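Local coordinates for protein deoxyhypusine synthase, putative (Entamoeba histolytica, PDB 7L9R) that probably catalyses the NAD-dependent transfer of the aminobutyl group of spermidine to a lysine of the eIF5A precursor, as deoxyhypusine synthases do, at residues M97-F106 against E329-V338; Y108-D116 against T341-D349. All blocks are in the same frame, centred on the assembly; numbering follows the deposited sequence. Where two conformers were deposited one is given.

Interaction 1: residues M97-F106 against E329-V338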
ATOM      1  N   MET B  97      14.411  -5.539 -10.868  1.00 46.77           N
ATOM      2  CA  MET B  97      14.425  -6.912 -11.372  1.00 46.65           C
ATOM      3  C   MET B  97      15.804  -7.302 -11.891  1.00 51.70           C
ATOM      4  O   MET B  97      16.225  -8.457 -11.737  1.00 48.38           O
ATOM      5  CB  MET B  97      13.393  -7.108 -12.485  1.00 42.81           C
ATOM      6  CG  MET B  97      12.186  -6.220 -12.425  1.00 60.11           C
ATOM      7  SD  MET B  97      10.744  -7.011 -11.727  1.00 66.84           S
ATOM      8  CE  MET B  97      11.255  -7.305 -10.043  1.00 57.07           C
ATOM      9  N   MET B  98      16.506  -6.364 -12.543  1.00 47.34           N
ATOM     10  CA  MET B  98      17.842  -6.661 -13.053  0.53 46.08           C
ATOM     11  C   MET B  98      18.805  -7.007 -11.927  1.00 50.18           C
ATOM     12  O   MET B  98      19.756  -7.778 -12.129  1.00 47.42           O
ATOM     13  CB  MET B  98      18.378  -5.473 -13.850  0.53 45.15           C
ATOM     14  CG  MET B  98      18.065  -5.513 -15.332  0.53 45.01           C
ATOM     15  SD  MET B  98      19.049  -6.746 -16.206  0.53 47.92           S
ATOM     16  CE  MET B  98      19.098  -6.018 -17.838  0.53 50.72           C
ATOM     17  N   THR B  99      18.579  -6.444 -10.737  1.00 46.12           N
ATOM     18  CA  THR B  99      19.422  -6.744  -9.585  1.00 41.44           C
ATOM     19  C   THR B  99      19.181  -8.157  -9.068  1.00 53.09           C
ATOM     20  O   THR B  99      20.089  -8.777  -8.500  1.00 48.45           O
ATOM     21  CB  THR B  99      19.177  -5.707  -8.488  1.00 51.58           C
ATOM     22  OG1 THR B  99      19.497  -4.400  -8.995  1.00 49.08           O
ATOM     23  CG2 THR B  99      20.031  -5.993  -7.267  1.00 46.60           C
ATOM     24  N   SER B 100      17.976  -8.685  -9.256  1.00 48.97           N
ATOM     25  CA  SER B 100      17.673 -10.040  -8.839  1.00 42.09           C
ATOM     26  C   SER B 100      18.178 -11.034  -9.880  1.00 52.03           C
ATOM     27  O   SER B 100      18.713 -10.662 -10.931  1.00 46.40           O
ATOM     28  CB  SER B 100      16.172 -10.205  -8.642  1.00 45.01           C
ATOM     29  OG  SER B 100      15.541 -10.416  -9.893  1.00 49.69           O
ATOM     30  N   GLY B 101      17.961 -12.318  -9.605  1.00 44.32           N
ATOM     31  CA  GLY B 101      18.303 -13.350 -10.566  1.00 45.01           C
ATOM     32  C   GLY B 101      17.480 -13.321 -11.836  1.00 50.34           C
ATOM     33  O   GLY B 101      17.802 -14.058 -12.774  1.00 50.74           O
ATOM     34  N   LEU B 102      16.424 -12.501 -11.883  1.00 44.05           N
ATOM     35  CA  LEU B 102      15.641 -12.362 -13.105  1.00 47.59           C
ATOM     36  C   LEU B 102      16.481 -11.892 -14.278  1.00 43.88           C
ATOM     37  O   LEU B 102      16.104 -12.134 -15.433  1.00 46.36           O
ATOM     38  CB  LEU B 102      14.497 -11.375 -12.907  1.00 43.36           C
ATOM     39  CG  LEU B 102      13.242 -11.862 -12.194  1.00 51.69           C
ATOM     40  CD1 LEU B 102      12.244 -10.703 -12.108  1.00 47.57           C
ATOM     41  CD2 LEU B 102      12.653 -13.046 -12.914  1.00 42.49           C
ATOM     42  N   ARG B 103      17.591 -11.204 -14.003  1.00 44.07           N
ATOM     43  CA  ARG B 103      18.510 -10.780 -15.055  1.00 47.92           C
ATOM     44  C   ARG B 103      18.870 -11.933 -15.983  1.00 45.49           C
ATOM     45  O   ARG B 103      18.926 -11.768 -17.206  1.00 44.13           O
ATOM     46  CB  ARG B 103      19.768 -10.193 -14.418  1.00 44.09           C
ATOM     47  CG  ARG B 103      20.800  -9.700 -15.396  1.00 48.92           C
ATOM     48  CD  ARG B 103      21.919 -10.684 -15.536  1.00 51.05           C
ATOM     49  NE  ARG B 103      23.068 -10.097 -16.206  1.00 46.22           N
ATOM     50  CZ  ARG B 103      24.282 -10.627 -16.192  1.00 46.96           C
ATOM     51  NH1 ARG B 103      24.531 -11.761 -15.554  1.00 49.32           N
ATOM     52  NH2 ARG B 103      25.269 -10.003 -16.827  1.00 43.16           N
ATOM     53  N   ASP B 104      19.094 -13.117 -15.419  1.00 45.35           N
ATOM     54  CA  ASP B 104      19.501 -14.249 -16.237  1.00 43.69           C
ATOM     55  C   ASP B 104      18.315 -14.893 -16.939  1.00 46.18           C
ATOM     56  O   ASP B 104      18.467 -15.423 -18.049  1.00 43.99           O
ATOM     57  CB  ASP B 104      20.273 -15.221 -15.357  1.00 47.21           C
ATOM     58  CG  ASP B 104      21.387 -14.512 -14.597  1.00 54.73           C
ATOM     59  OD1 ASP B 104      22.314 -13.985 -15.254  1.00 53.23           O
ATOM     60  OD2 ASP B 104      21.322 -14.443 -13.353  1.00 48.11           O
ATOM     61  N   THR B 105      17.123 -14.796 -16.349  1.00 44.91           N
ATOM     62  CA  THR B 105      15.909 -15.131 -17.085  1.00 47.02           C
ATOM     63  C   THR B 105      15.746 -14.221 -18.299  1.00 46.34           C
ATOM     64  O   THR B 105      15.472 -14.697 -19.409  1.00 40.91           O
ATOM     65  CB  THR B 105      14.694 -15.036 -16.153  1.00 52.05           C
ATOM     66  OG1 THR B 105      14.898 -15.885 -15.019  1.00 61.60           O
ATOM     67  CG2 THR B 105      13.420 -15.455 -16.871  1.00 48.82           C
ATOM     68  N   PHE B 106      15.945 -12.902 -18.111  1.00 40.56           N
ATOM     69  CA  PHE B 106      15.828 -11.958 -19.224  1.00 40.52           C
ATOM     70  C   PHE B 106      16.866 -12.251 -20.300  1.00 43.28           C
ATOM     71  O   PHE B 106      16.568 -12.174 -21.499  1.00 43.70           O
ATOM     72  CB  PHE B 106      15.973 -10.509 -18.731  1.00 37.12           C
ATOM     73  CG  PHE B 106      14.939 -10.093 -17.704  1.00 38.77           C
ATOM     74  CD1 PHE B 106      13.686 -10.696 -17.658  1.00 35.51           C
ATOM     75  CD2 PHE B 106      15.231  -9.103 -16.772  1.00 40.06           C
ATOM     76  CE1 PHE B 106      12.737 -10.313 -16.699  1.00 41.55           C
ATOM     77  CE2 PHE B 106      14.291  -8.715 -15.801  1.00 39.60           C
ATOM     78  CZ  PHE B 106      13.042  -9.319 -15.766  1.00 36.64           C
ATOM     79  N   GLU B 329       5.106 -10.922  -6.600  1.00 54.27           N
ATOM     80  CA  GLU B 329       6.475 -10.472  -6.817  1.00 60.11           C
ATOM     81  C   GLU B 329       7.097 -11.247  -7.979  1.00 53.31           C
ATOM     82  O   GLU B 329       7.131 -12.485  -7.964  1.00 52.51           O
ATOM     83  CB  GLU B 329       7.300 -10.622  -5.535  1.00 48.69           C
ATOM     84  CG  GLU B 329       8.602  -9.841  -5.556  1.00 54.94           C
ATOM     85  CD  GLU B 329       9.618 -10.470  -6.507  1.00 68.90           C
ATOM     86  OE1 GLU B 329       9.812 -11.707  -6.413  1.00 66.52           O
ATOM     87  OE2 GLU B 329      10.189  -9.749  -7.363  1.00 64.07           O
ATOM     88  N   ALA B 330       7.602 -10.507  -8.973  1.00 49.33           N
ATOM     89  CA  ALA B 330       7.980 -11.108 -10.252  1.00 53.06           C
ATOM     90  C   ALA B 330       9.136 -12.094 -10.112  1.00 52.12           C
ATOM     91  O   ALA B 330       9.137 -13.141 -10.766  1.00 48.99           O
ATOM     92  CB  ALA B 330       8.343 -10.019 -11.260  1.00 42.88           C
ATOM     93  N   SER B 331      10.137 -11.783  -9.283  1.00 51.31           N
ATOM     94  CA  SER B 331      11.292 -12.669  -9.193  1.00 50.99           C
ATOM     95  C   SER B 331      10.921 -14.044  -8.658  1.00 54.17           C
ATOM     96  O   SER B 331      11.675 -14.997  -8.859  1.00 60.51           O
ATOM     97  CB  SER B 331      12.381 -12.059  -8.317  1.00 50.89           C
ATOM     98  OG  SER B 331      12.260 -12.523  -6.987  1.00 57.89           O
ATOM     99  N   LEU B 332       9.762 -14.175  -8.010  1.00 56.71           N
ATOM    100  CA  LEU B 332       9.289 -15.465  -7.533  1.00 50.14           C
ATOM    101  C   LEU B 332       8.359 -16.144  -8.534  1.00 53.34           C
ATOM    102  O   LEU B 332       8.528 -17.330  -8.833  1.00 55.63           O
ATOM    103  CB  LEU B 332       8.576 -15.295  -6.186  1.00 57.74           C
ATOM    104  N   VAL B 333       7.386 -15.407  -9.068  1.00 48.45           N
ATOM    105  CA  VAL B 333       6.385 -16.020  -9.937  0.62 46.08           C
ATOM    106  C   VAL B 333       6.798 -16.016 -11.407  1.00 44.56           C
ATOM    107  O   VAL B 333       6.419 -16.929 -12.149  1.00 50.54           O
ATOM    108  CB  VAL B 333       5.018 -15.339  -9.767  0.62 44.75           C
ATOM    109  CG1 VAL B 333       4.530 -15.486  -8.338  0.62 51.41           C
ATOM    110  CG2 VAL B 333       5.093 -13.881 -10.180  0.62 41.45           C
ATOM    111  N   PHE B 334       7.563 -15.022 -11.857  1.00 42.27           N
ATOM    112  CA  PHE B 334       7.875 -14.969 -13.283  1.00 47.48           C
ATOM    113  C   PHE B 334       8.710 -16.153 -13.759  1.00 47.77           C
ATOM    114  O   PHE B 334       8.413 -16.670 -14.851  1.00 42.74           O
ATOM    115  CB  PHE B 334       8.550 -13.641 -13.658  1.00 40.40           C
ATOM    116  CG  PHE B 334       8.656 -13.426 -15.147  1.00 41.72           C
ATOM    117  CD1 PHE B 334       7.511 -13.384 -15.936  1.00 40.27           C
ATOM    118  CD2 PHE B 334       9.892 -13.282 -15.758  1.00 38.70           C
ATOM    119  CE1 PHE B 334       7.601 -13.205 -17.313  1.00 44.62           C
ATOM    120  CE2 PHE B 334       9.990 -13.101 -17.127  1.00 36.66           C
ATOM    121  CZ  PHE B 334       8.843 -13.061 -17.908  1.00 39.04           C
ATOM    122  N   PRO B 335       9.741 -16.624 -13.037  1.00 45.33           N
ATOM    123  CA  PRO B 335      10.427 -17.842 -13.510  1.00 48.20           C
ATOM    124  C   PRO B 335       9.488 -19.028 -13.608  1.00 52.18           C
ATOM    125  O   PRO B 335       9.598 -19.834 -14.541  1.00 49.82           O
ATOM    126  CB  PRO B 335      11.525 -18.061 -12.460  1.00 42.34           C
ATOM    127  CG  PRO B 335      11.774 -16.705 -11.885  1.00 47.55           C
ATOM    128  CD  PRO B 335      10.402 -16.067 -11.840  1.00 42.93           C
ATOM    129  N   LEU B 336       8.530 -19.126 -12.684  1.00 46.97           N
ATOM    130  CA  LEU B 336       7.521 -20.173 -12.775  1.00 43.38           C
ATOM    131  C   LEU B 336       6.684 -20.008 -14.036  1.00 49.99           C
ATOM    132  O   LEU B 336       6.370 -20.993 -14.718  1.00 52.62           O
ATOM    133  CB  LEU B 336       6.635 -20.150 -11.531  1.00 45.08           C
ATOM    134  CG  LEU B 336       7.351 -20.200 -10.170  1.00 58.03           C
ATOM    135  CD1 LEU B 336       6.341 -20.363  -9.021  1.00 58.17           C
ATOM    136  CD2 LEU B 336       8.447 -21.277 -10.106  1.00 51.57           C
ATOM    137  N   ILE B 337       6.307 -18.767 -14.360  1.00 45.82           N
ATOM    138  CA  ILE B 337       5.518 -18.518 -15.562  1.00 48.24           C
ATOM    139  C   ILE B 337       6.332 -18.833 -16.811  1.00 46.65           C
ATOM    140  O   ILE B 337       5.818 -19.417 -17.772  1.00 50.53           O
ATOM    141  CB  ILE B 337       4.995 -17.066 -15.562  1.00 48.60           C
ATOM    142  CG1 ILE B 337       3.897 -16.900 -14.506  1.00 49.86           C
ATOM    143  CG2 ILE B 337       4.490 -16.660 -16.940  1.00 37.76           C
ATOM    144  CD1 ILE B 337       3.463 -15.454 -14.282  1.00 47.35           C
ATOM    145  N   VAL B 338       7.613 -18.455 -16.815  1.00 46.34           N
ATOM    146  CA  VAL B 338       8.483 -18.753 -17.951  1.00 47.36           C
ATOM    147  C   VAL B 338       8.544 -20.255 -18.203  1.00 48.96           C
ATOM    148  O   VAL B 338       8.484 -20.709 -19.352  1.00 50.57           O
ATOM    149  CB  VAL B 338       9.883 -18.158 -17.706  1.00 48.85           C
ATOM    150  CG1 VAL B 338      10.910 -18.754 -18.668  1.00 42.50           C
ATOM    151  CG2 VAL B 338       9.839 -16.637 -17.835  1.00 42.20           C
TER
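Leu102 is the knob of this contact: its side chain enters a hole formed by Ala330, Ser331, Phe334 and Pro335 on helix 330-339. CG lies anti to the carbonyl carbon (chi1 -80°), which points the branch toward helix 330-339; its two methyls then take different partners. Leu102 CD1 rests on the backbone at Ser331 CA, 3.6 Å away, while Leu102 CD2 reaches Pro335 CG at 3.9 Å and meets the edge of the Phe334 ring near its plane. Pro335 lacks an N-H, and the helix kinks here.

The other apolar contacts flank this knob. Met97, bent at chi2 and chi3, brings SD to 3.9 Å from Ala330 CB. Farther along, Thr105 makes its closer contacts through its methyl, with CG2 3.9 Å from Val338 CG2. Phe334 CE2 comes to the edge of the Phe106 ring, 3.9 Å from CE1; within its own helix, Val338 CG2 lies over a face of the Phe334 ring, offset toward the rim. Phe106 also stacks on Phe93, and Leu268 of strand 262-268 touches Met97, Phe106, Ala330 and Phe334 from the sheet side.

No hydrogen bond crosses between the segments; the capping bonds lie within each. Ser100 OG accepts from Leu102 N at 3.0 Å and donates to Met97 O. Glu329, at the N-cap of helix 330-339, takes Ser331 N on OE2 at 2.8 Å from above its carboxylate plane, and OE1 accepts from Ser331 OG at 2.6 Å. Ser331 OG also bonds to Ile49 N of the second subunit.

Helices 102-106 and 330-338, running 31° apart, are thus joined by the fit of apolar side chains. The polar groups at their starts are turned to capping and to the subunit interface, and the carboxylate of Glu329 would probably be stabilised by the N-terminal end of its helix.

Interaction 2: residues Y108-D116 against T341-D349; sequences YLVEHKCVD and TFAVTKRFD
An apolar contact around one aromatic ring, continued by a salt bridge, ties the C-terminal end of helix 102-111 and the turn after it to the loop that follows helix 330-339. Phe342 carries the apolar part. Leu109 crosses it at about a right angle, with CD2 3.5 Å from Phe342 CG, and Cys114 CB approaches Phe342 CD1 at 3.4 Å. Cys114 SG makes an oblique sulfur-aromatic contact, 5.0 Å from the ring centroid. Beside this group, Tyr108 OH lies 3.7 Å from Ala343 CA.

Arg347, extended from CG to NE with CG anti to the backbone N (chi1 -177°), reaches the polar end. Its guanidinium grips Asp116 end-on: NH2 bonds to the syn lone pair of OD2 at 2.6 Å, and NH1 bonds to OD1 at 3.0 Å from above the carboxylate, the two planes being 46° apart. In the guanidinium plane, Arg347 NH1 also donates to Lys113 O at 3.0 Å. Lys113, at positive phi, is the C-prime residue of the Schellman motif that ends the helix, so this bond joins Arg347 to the turn at the helix terminus.

Strand 87-93 lies next to this polar end, where Asp116 OD2 accepts from Ile89 N and Arg347 NH2 donates to Cys87 O. Leu65 of helix 51-66 packs on Phe342, while Phe31 of the second subunit packs on Ala343.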
ATOM      1  N   TYR B 108      18.112 -15.151 -21.079  1.00 45.32           N
ATOM      2  CA  TYR B 108      17.590 -16.305 -21.804  1.00 44.40           C
ATOM      3  C   TYR B 108      16.505 -15.895 -22.798  1.00 47.18           C
ATOM      4  O   TYR B 108      16.523 -16.324 -23.959  1.00 53.55           O
ATOM      5  CB  TYR B 108      17.064 -17.338 -20.798  1.00 47.34           C
ATOM      6  CG  TYR B 108      16.258 -18.465 -21.404  1.00 53.06           C
ATOM      7  CD1 TYR B 108      16.881 -19.614 -21.893  1.00 52.19           C
ATOM      8  CD2 TYR B 108      14.869 -18.391 -21.468  1.00 48.59           C
ATOM      9  CE1 TYR B 108      16.138 -20.652 -22.447  1.00 54.14           C
ATOM     10  CE2 TYR B 108      14.122 -19.409 -22.013  1.00 54.77           C
ATOM     11  CZ  TYR B 108      14.759 -20.539 -22.501  1.00 60.46           C
ATOM     12  OH  TYR B 108      14.002 -21.551 -23.038  1.00 53.82           O
ATOM     13  N   LEU B 109      15.549 -15.066 -22.364  1.00 42.28           N
ATOM     14  CA  LEU B 109      14.469 -14.663 -23.264  1.00 45.46           C
ATOM     15  C   LEU B 109      15.001 -13.930 -24.492  1.00 51.07           C
ATOM     16  O   LEU B 109      14.512 -14.143 -25.610  1.00 49.83           O
ATOM     17  CB  LEU B 109      13.457 -13.793 -22.522  1.00 46.48           C
ATOM     18  CG  LEU B 109      12.724 -14.492 -21.381  1.00 44.94           C
ATOM     19  CD1 LEU B 109      11.761 -13.536 -20.705  1.00 40.60           C
ATOM     20  CD2 LEU B 109      11.993 -15.696 -21.927  1.00 47.57           C
ATOM     21  N   VAL B 110      15.993 -13.057 -24.307  1.00 44.86           N
ATOM     22  CA  VAL B 110      16.527 -12.325 -25.451  0.51 47.32           C
ATOM     23  C   VAL B 110      17.467 -13.206 -26.266  1.00 46.22           C
ATOM     24  O   VAL B 110      17.486 -13.118 -27.500  1.00 39.40           O
ATOM     25  CB  VAL B 110      17.207 -11.009 -25.007  0.51 45.80           C
ATOM     26  CG1 VAL B 110      16.250 -10.175 -24.170  0.51 43.92           C
ATOM     27  CG2 VAL B 110      18.499 -11.266 -24.246  0.51 43.01           C
ATOM     28  N   GLU B 111      18.239 -14.075 -25.606  1.00 50.41           N
ATOM     29  CA  GLU B 111      19.117 -14.995 -26.326  1.00 50.94           C
ATOM     30  C   GLU B 111      18.329 -15.830 -27.327  1.00 51.29           C
ATOM     31  O   GLU B 111      18.804 -16.094 -28.436  1.00 49.77           O
ATOM     32  CB  GLU B 111      19.849 -15.899 -25.329  1.00 50.12           C
ATOM     33  CG  GLU B 111      20.569 -17.115 -25.939  1.00 52.17           C
ATOM     34  CD  GLU B 111      21.188 -18.027 -24.870  1.00 63.62           C
ATOM     35  OE1 GLU B 111      21.204 -17.638 -23.681  1.00 56.13           O
ATOM     36  OE2 GLU B 111      21.650 -19.140 -25.208  1.00 70.25           O
ATOM     37  N   HIS B 112      17.097 -16.200 -26.983  1.00 56.27           N
ATOM     38  CA  HIS B 112      16.302 -17.087 -27.820  1.00 53.49           C
ATOM     39  C   HIS B 112      15.218 -16.356 -28.596  1.00 55.87           C
ATOM     40  O   HIS B 112      14.304 -17.001 -29.122  1.00 56.34           O
ATOM     41  CB  HIS B 112      15.704 -18.204 -26.965  1.00 53.57           C
ATOM     42  CG  HIS B 112      16.737 -19.145 -26.426  1.00 53.14           C
ATOM     43  ND1 HIS B 112      17.325 -20.123 -27.201  1.00 56.48           N
ATOM     44  CD2 HIS B 112      17.319 -19.230 -25.206  1.00 48.72           C
ATOM     45  CE1 HIS B 112      18.209 -20.784 -26.474  1.00 51.22           C
ATOM     46  NE2 HIS B 112      18.227 -20.261 -25.261  1.00 57.09           N
ATOM     47  N   LYS B 113      15.323 -15.027 -28.700  1.00 49.86           N
ATOM     48  CA  LYS B 113      14.422 -14.217 -29.520  1.00 48.61           C
ATOM     49  C   LYS B 113      12.963 -14.411 -29.117  1.00 53.02           C
ATOM     50  O   LYS B 113      12.058 -14.348 -29.953  1.00 52.07           O
ATOM     51  CB  LYS B 113      14.616 -14.513 -31.006  1.00 50.88           C
ATOM     52  CG  LYS B 113      16.030 -14.291 -31.486  1.00 61.53           C
ATOM     53  CD  LYS B 113      16.140 -14.481 -32.995  1.00 64.42           C
ATOM     54  CE  LYS B 113      17.573 -14.276 -33.470  1.00 79.27           C
ATOM     55  NZ  LYS B 113      17.701 -14.378 -34.952  1.00 91.59           N
ATOM     56  N   CYS B 114      12.737 -14.602 -27.815  1.00 50.79           N
ATOM     57  CA  CYS B 114      11.387 -14.750 -27.287  1.00 51.61           C
ATOM     58  C   CYS B 114      10.627 -13.437 -27.240  1.00 56.10           C
ATOM     59  O   CYS B 114       9.392 -13.455 -27.174  1.00 56.77           O
ATOM     60  CB  CYS B 114      11.441 -15.348 -25.883  1.00 54.63           C
ATOM     61  SG  CYS B 114      12.061 -17.033 -25.852  1.00 62.11           S
ATOM     62  N   VAL B 115      11.332 -12.305 -27.238  1.00 54.04           N
ATOM     63  CA  VAL B 115      10.711 -10.990 -27.227  1.00 51.77           C
ATOM     64  C   VAL B 115      11.367 -10.131 -28.299  1.00 49.14           C
ATOM     65  O   VAL B 115      12.463 -10.420 -28.780  1.00 54.02           O
ATOM     66  CB  VAL B 115      10.803 -10.309 -25.846  1.00 50.10           C
ATOM     67  CG1 VAL B 115      10.222 -11.216 -24.770  1.00 41.99           C
ATOM     68  CG2 VAL B 115      12.245  -9.938 -25.520  1.00 48.44           C
ATOM     69  N   ASP B 116      10.668  -9.066 -28.682  1.00 57.22           N
ATOM     70  CA  ASP B 116      11.107  -8.194 -29.762  1.00 50.87           C
ATOM     71  C   ASP B 116      11.635  -6.852 -29.285  1.00 56.11           C
ATOM     72  O   ASP B 116      12.510  -6.277 -29.938  1.00 53.78           O
ATOM     73  CB  ASP B 116       9.953  -7.960 -30.736  1.00 47.94           C
ATOM     74  CG  ASP B 116       9.408  -9.264 -31.300  1.00 63.15           C
ATOM     75  OD1 ASP B 116      10.214 -10.076 -31.809  1.00 61.47           O
ATOM     76  OD2 ASP B 116       8.181  -9.487 -31.220  1.00 60.04           O
ATOM     77  N   THR B 341       5.642 -21.285 -20.223  1.00 53.56           N
ATOM     78  CA  THR B 341       5.386 -20.543 -21.453  1.00 52.17           C
ATOM     79  C   THR B 341       6.618 -20.495 -22.351  1.00 54.88           C
ATOM     80  O   THR B 341       6.773 -21.335 -23.241  1.00 60.79           O
ATOM     81  CB  THR B 341       4.917 -19.119 -21.138  1.00 53.89           C
ATOM     82  OG1 THR B 341       5.874 -18.477 -20.290  1.00 46.52           O
ATOM     83  CG2 THR B 341       3.556 -19.131 -20.445  1.00 49.67           C
ATOM     84  N   PHE B 342       7.492 -19.507 -22.136  1.00 52.41           N
ATOM     85  CA  PHE B 342       8.618 -19.298 -23.045  1.00 55.80           C
ATOM     86  C   PHE B 342       9.524 -20.517 -23.152  1.00 57.88           C
ATOM     87  O   PHE B 342      10.141 -20.734 -24.201  1.00 53.82           O
ATOM     88  CB  PHE B 342       9.451 -18.097 -22.603  1.00 49.33           C
ATOM     89  CG  PHE B 342       8.782 -16.777 -22.813  1.00 53.07           C
ATOM     90  CD1 PHE B 342       8.640 -16.260 -24.090  1.00 50.16           C
ATOM     91  CD2 PHE B 342       8.333 -16.029 -21.733  1.00 53.12           C
ATOM     92  CE1 PHE B 342       8.042 -15.029 -24.295  1.00 56.03           C
ATOM     93  CE2 PHE B 342       7.732 -14.794 -21.931  1.00 52.72           C
ATOM     94  CZ  PHE B 342       7.586 -14.294 -23.217  1.00 52.82           C
ATOM     95  N   ALA B 343       9.632 -21.311 -22.087  1.00 53.20           N
ATOM     96  CA  ALA B 343      10.574 -22.423 -22.078  1.00 58.12           C
ATOM     97  C   ALA B 343      10.025 -23.686 -22.734  1.00 57.65           C
ATOM     98  O   ALA B 343      10.806 -24.603 -23.005  1.00 64.81           O
ATOM     99  CB  ALA B 343      11.009 -22.725 -20.643  1.00 50.24           C
ATOM    100  N   VAL B 344       8.718 -23.762 -22.990  1.00 59.46           N
ATOM    101  CA  VAL B 344       8.123 -24.940 -23.613  1.00 65.21           C
ATOM    102  C   VAL B 344       7.351 -24.630 -24.888  1.00 65.84           C
ATOM    103  O   VAL B 344       7.165 -25.537 -25.714  1.00 70.29           O
ATOM    104  CB  VAL B 344       7.209 -25.702 -22.627  1.00 61.47           C
ATOM    105  CG1 VAL B 344       8.032 -26.474 -21.616  1.00 67.14           C
ATOM    106  CG2 VAL B 344       6.277 -24.711 -21.912  1.00 61.47           C
ATOM    107  N   THR B 345       6.881 -23.408 -25.098  1.00 67.70           N
ATOM    108  CA  THR B 345       6.013 -23.104 -26.227  1.00 69.44           C
ATOM    109  C   THR B 345       6.860 -22.560 -27.369  1.00 65.27           C
ATOM    110  O   THR B 345       7.584 -21.576 -27.191  1.00 71.44           O
ATOM    111  CB  THR B 345       4.941 -22.087 -25.834  1.00 73.72           C
ATOM    112  OG1 THR B 345       4.128 -22.621 -24.779  1.00 64.46           O
ATOM    113  CG2 THR B 345       4.059 -21.770 -27.030  1.00 70.83           C
ATOM    114  N   LYS B 346       6.774 -23.197 -28.532  1.00 71.72           N
ATOM    115  CA  LYS B 346       7.475 -22.699 -29.709  1.00 75.48           C
ATOM    116  C   LYS B 346       6.818 -21.411 -30.195  1.00 74.17           C
ATOM    117  O   LYS B 346       5.590 -21.341 -30.318  1.00 72.20           O
ATOM    118  CB  LYS B 346       7.469 -23.753 -30.817  1.00 65.15           C
ATOM    119  N   ARG B 347       7.630 -20.391 -30.469  1.00 75.37           N
ATOM    120  CA  ARG B 347       7.107 -19.116 -30.942  1.00 68.25           C
ATOM    121  C   ARG B 347       6.878 -19.168 -32.448  1.00 73.76           C
ATOM    122  O   ARG B 347       7.760 -19.586 -33.205  1.00 74.09           O
ATOM    123  CB  ARG B 347       8.054 -17.967 -30.594  1.00 70.06           C
ATOM    124  CG  ARG B 347       7.507 -16.616 -31.014  1.00 67.63           C
ATOM    125  CD  ARG B 347       8.390 -15.437 -30.623  1.00 65.99           C
ATOM    126  NE  ARG B 347       7.755 -14.196 -31.055  1.00 65.45           N
ATOM    127  CZ  ARG B 347       8.356 -13.019 -31.151  1.00 60.57           C
ATOM    128  NH1 ARG B 347       9.626 -12.856 -30.817  1.00 58.11           N
ATOM    129  NH2 ARG B 347       7.673 -11.984 -31.629  1.00 64.64           N
ATOM    130  N   PHE B 348       5.685 -18.758 -32.873  1.00 71.59           N
ATOM    131  CA  PHE B 348       5.372 -18.711 -34.293  1.00 67.84           C
ATOM    132  C   PHE B 348       6.334 -17.773 -35.010  1.00 78.84           C
ATOM    133  O   PHE B 348       6.615 -16.666 -34.538  1.00 72.69           O
ATOM    134  CB  PHE B 348       3.926 -18.259 -34.501  1.00 67.09           C
ATOM    135  CG  PHE B 348       3.475 -18.303 -35.935  1.00 75.63           C
ATOM    136  CD1 PHE B 348       3.573 -19.476 -36.670  1.00 81.76           C
ATOM    137  CD2 PHE B 348       2.940 -17.176 -36.544  1.00 77.78           C
ATOM    138  CE1 PHE B 348       3.149 -19.525 -37.994  1.00 83.72           C
ATOM    139  CE2 PHE B 348       2.516 -17.214 -37.862  1.00 80.99           C
ATOM    140  CZ  PHE B 348       2.622 -18.390 -38.591  1.00 88.47           C
ATOM    141  N   ASP B 349       6.842 -18.221 -36.159  1.00 76.31           N
ATOM    142  CA  ASP B 349       7.854 -17.442 -36.859  1.00 85.46           C
ATOM    143  C   ASP B 349       7.265 -16.338 -37.725  1.00 83.31           C
ATOM    144  O   ASP B 349       8.021 -15.495 -38.220  1.00 88.27           O
ATOM    145  CB  ASP B 349       8.746 -18.354 -37.709  1.00 80.49           C
ATOM    146  CG  ASP B 349       7.988 -19.071 -38.809  1.00 90.63           C
ATOM    147  OD1 ASP B 349       6.751 -18.926 -38.899  1.00 95.56           O
ATOM    148  OD2 ASP B 349       8.643 -19.778 -39.602  1.00 96.53           O
TER

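How the interactions relate
Interactions 1 and 2 follow the same two elements down the chain: helix 102-111 on one side, helix 330-339 and the loop after it on the other. Their centres lie about 15 Å apart, and they meet where Phe334 packs on Leu109 and where Ala343 N probably bonds to Val338 O. Interaction 1 is the buried one, helix against helix, with no polar bond between its segments. Interaction 2 is partly buried; its aromatic centre continues the apolar packing, but beyond the helix end it turns to ion pairing and a bond to a backbone carbonyl. Both also touch the second subunit.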